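Macrodomain protein (Streptomyces coelicolor, PDB 5E3B) probably releases ADP-ribose by hydrolysis from ADP-ribosylated thymidine in DNA. Local coordinates at residues F56-A59 against V60-W64. Residues are numbered along the deposited sequence; the frame is centred on the assembly and turned at random.
Sequences FVLA and VSRRW
Phe56 and Val60, one helical turn apart, meet on the inward side of helix 56-63, where CE2 of the Phe56 ring lies 3.4 Å from CG2 of Val60. With Phe56 CG anti to its own nitrogen (chi1 -172°), the ring swings forward along the helix and reaches this methyl group at an oblique angle. Compact, apolar Val60 suits this buried place, while the larger, flat Phe56 also extends to Ile42 and His44 of strand 40-47. The same pair is joined through the backbone, Val60 N donating to Phe56 O at 2.9 Å. The next two bonds of the helix run from Ser61 N to Val57 O (3.0 Å) and from Arg62 N to Leu58 O (2.8 Å). The last link, from Arg63 N to Ala59 O, is weak at 3.5 Å; Arg63 N makes its shorter bond with Val60 O, which also accepts from Trp64 N.

On the exposed side the packing is looser. The long Arg62 chain, bent at chi3 (-74°), folds back over the preceding turn, so that one face of its guanidinium covers Leu58 O, with Ala59 N over the same face but offset toward the rim; NH1 comes within 3.5 Å of Leu58 CB. The small CB of Ala59 stands beside Arg62 NH2, 4.0 Å away. Polar ties to the rest of the fold come from Ser61, whose hydroxyl bonds to Glu68 and Trp52, and from Arg63, whose NE bonds to Thr32 OG1 and whose NH2 makes a salt bridge with Asp30. The whole is an amphipathic alpha-helix with i to i+4 contacts, packed by its apolar side against the central mixed sheet of the macrodomain fold.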
ATOM      1  N   PHE A  56      -1.153  -7.062  -7.979  1.00 13.18           N
ATOM      2  CA  PHE A  56      -1.089  -7.364  -6.559  1.00 12.21           C
ATOM      3  C   PHE A  56      -2.504  -7.434  -5.901  1.00 11.40           C
ATOM      4  O   PHE A  56      -2.679  -8.204  -4.959  1.00 12.16           O
ATOM      5  CB  PHE A  56      -0.283  -6.312  -5.810  1.00 14.17           C
ATOM      6  CG  PHE A  56      -0.034  -6.658  -4.396  1.00 11.79           C
ATOM      7  CD1 PHE A  56       0.821  -7.697  -4.026  1.00 13.10           C
ATOM      8  CD2 PHE A  56      -0.596  -5.910  -3.392  1.00 13.16           C
ATOM      9  CE1 PHE A  56       1.082  -7.978  -2.717  1.00 13.49           C
ATOM     10  CE2 PHE A  56      -0.406  -6.233  -2.087  1.00 11.73           C
ATOM     11  CZ  PHE A  56       0.473  -7.236  -1.704  1.00 13.46           C
ATOM     12  N   VAL A  57      -3.453  -6.636  -6.432  1.00 11.73           N
ATOM     13  CA  VAL A  57      -4.822  -6.648  -5.876  1.00 11.99           C
ATOM     14  C   VAL A  57      -5.376  -8.069  -5.951  1.00 12.12           C
ATOM     15  O   VAL A  57      -6.069  -8.473  -4.990  1.00 12.10           O
ATOM     16  CB  VAL A  57      -5.756  -5.695  -6.593  1.00 12.62           C
ATOM     17  CG1 VAL A  57      -5.547  -4.242  -6.198  1.00 14.19           C
ATOM     18  CG2 VAL A  57      -5.728  -5.841  -8.111  1.00 12.69           C
ATOM     19  N   LEU A  58      -4.923  -8.869  -6.934  1.00 13.91           N
ATOM     20  CA  LEU A  58      -5.397 -10.264  -6.973  1.00 13.89           C
ATOM     21  C   LEU A  58      -4.777 -11.151  -5.935  1.00 13.17           C
ATOM     22  O   LEU A  58      -5.455 -12.071  -5.360  1.00 13.94           O
ATOM     23  CB  LEU A  58      -5.267 -10.852  -8.362  1.00 15.71           C
ATOM     24  CG  LEU A  58      -6.148 -10.216  -9.420  1.00 16.46           C
ATOM     25  CD1 LEU A  58      -5.929 -10.950 -10.697  1.00 20.85           C
ATOM     26  CD2 LEU A  58      -7.625 -10.076  -9.096  1.00 17.82           C
ATOM     27  N   ALA A  59      -3.517 -10.847  -5.564  1.00 13.70           N
ATOM     28  CA  ALA A  59      -2.839 -11.536  -4.510  1.00 12.39           C
ATOM     29  C   ALA A  59      -3.528 -11.253  -3.151  1.00 12.14           C
ATOM     30  O   ALA A  59      -3.750 -12.115  -2.338  1.00 12.99           O
ATOM     31  CB  ALA A  59      -1.371 -11.166  -4.372  1.00 15.17           C
ATOM     32  N   VAL A  60      -3.937  -9.986  -2.984  1.00 12.70           N
ATOM     33  CA  VAL A  60      -4.690  -9.626  -1.763  1.00 11.32           C
ATOM     34  C   VAL A  60      -6.031 -10.410  -1.680  1.00 10.64           C
ATOM     35  O   VAL A  60      -6.290 -10.997  -0.630  1.00 11.70           O
ATOM     36  CB  VAL A  60      -4.904  -8.083  -1.706  1.00 11.03           C
ATOM     37  CG1 VAL A  60      -5.795  -7.675  -0.563  1.00 11.70           C
ATOM     38  CG2 VAL A  60      -3.561  -7.419  -1.624  1.00 12.82           C
ATOM     39  N   SER A  61      -6.752 -10.413  -2.778  1.00 11.41           N
ATOM     40  CA  SER A  61      -8.084 -11.125  -2.783  1.00 12.42           C
ATOM     41  C   SER A  61      -7.928 -12.640  -2.689  1.00 14.00           C
ATOM     42  O   SER A  61      -8.829 -13.319  -2.170  1.00 14.11           O
ATOM     43  CB  SER A  61      -8.927 -10.659  -3.921  1.00 12.45           C
ATOM     44  OG  SER A  61      -9.317  -9.317  -3.803  1.00 10.88           O
ATOM     45  N   ARG A  62      -6.783 -13.158  -3.120  1.00 13.94           N
ATOM     46  CA  ARG A  62      -6.478 -14.568  -2.821  1.00 15.64           C
ATOM     47  C   ARG A  62      -6.322 -14.894  -1.417  1.00 15.20           C
ATOM     48  O   ARG A  62      -6.516 -16.105  -1.090  1.00 20.49           O
ATOM     49  CB  ARG A  62      -5.339 -15.112  -3.628  1.00 17.38           C
ATOM     50  CG  ARG A  62      -5.727 -15.314  -5.086  1.00 19.24           C
ATOM     51  CD  ARG A  62      -4.610 -16.012  -5.847  1.00 20.87           C
ATOM     52  NE  ARG A  62      -3.441 -15.153  -6.151  1.00 24.82           N
ATOM     53  CZ  ARG A  62      -3.321 -14.354  -7.232  1.00 25.93           C
ATOM     54  NH1 ARG A  62      -4.285 -14.248  -8.157  1.00 29.91           N
ATOM     55  NH2 ARG A  62      -2.234 -13.644  -7.392  1.00 24.58           N
ATOM     56  N   ARG A  63      -6.087 -13.927  -0.535  1.00 13.51           N
ATOM     57  CA  ARG A  63      -5.978 -14.216   0.862  1.00 14.17           C
ATOM     58  C   ARG A  63      -7.148 -13.757   1.763  1.00 13.68           C
ATOM     59  O   ARG A  63      -7.506 -14.439   2.750  1.00 13.86           O
ATOM     60  CB  ARG A  63      -4.719 -13.592   1.432  1.00 14.69           C
ATOM     61  CG  ARG A  63      -4.217 -14.190   2.690  1.00 15.65           C
ATOM     62  CD  ARG A  63      -2.793 -13.781   3.050  1.00 19.37           C
ATOM     63  NE  ARG A  63      -1.759 -14.422   2.237  1.00 17.90           N
ATOM     64  CZ  ARG A  63      -1.304 -15.654   2.304  1.00 20.69           C
ATOM     65  NH1 ARG A  63      -1.796 -16.562   3.130  1.00 22.46           N
ATOM     66  NH2 ARG A  63      -0.383 -16.001   1.405  1.00 24.43           N
ATOM     67  N   TRP A  64      -7.736 -12.618   1.395  1.00 13.30           N
ATOM     68  CA  TRP A  64      -8.817 -12.008   2.233  1.00 13.28           C
ATOM     69  C   TRP A  64      -9.744 -11.316   1.327  1.00 13.94           C
ATOM     70  O   TRP A  64      -9.344 -10.644   0.369  1.00 12.24           O
ATOM     71  CB  TRP A  64      -8.312 -10.971   3.182  1.00 13.42           C
ATOM     72  CG  TRP A  64      -7.162 -11.338   4.095  1.00 13.38           C
ATOM     73  CD1 TRP A  64      -7.169 -12.165   5.211  1.00 14.46           C
ATOM     74  CD2 TRP A  64      -5.825 -10.876   3.961  1.00 13.41           C
ATOM     75  NE1 TRP A  64      -5.927 -12.218   5.755  1.00 15.49           N
ATOM     76  CE2 TRP A  64      -5.089 -11.415   5.024  1.00 13.34           C
ATOM     77  CE3 TRP A  64      -5.178 -10.012   3.051  1.00 13.17           C
ATOM     78  CZ2 TRP A  64      -3.723 -11.149   5.215  1.00 14.91           C
ATOM     79  CZ3 TRP A  64      -3.800  -9.774   3.235  1.00 13.48           C
ATOM     80  CH2 TRP A  64      -3.126 -10.300   4.284  1.00 13.50           C
TER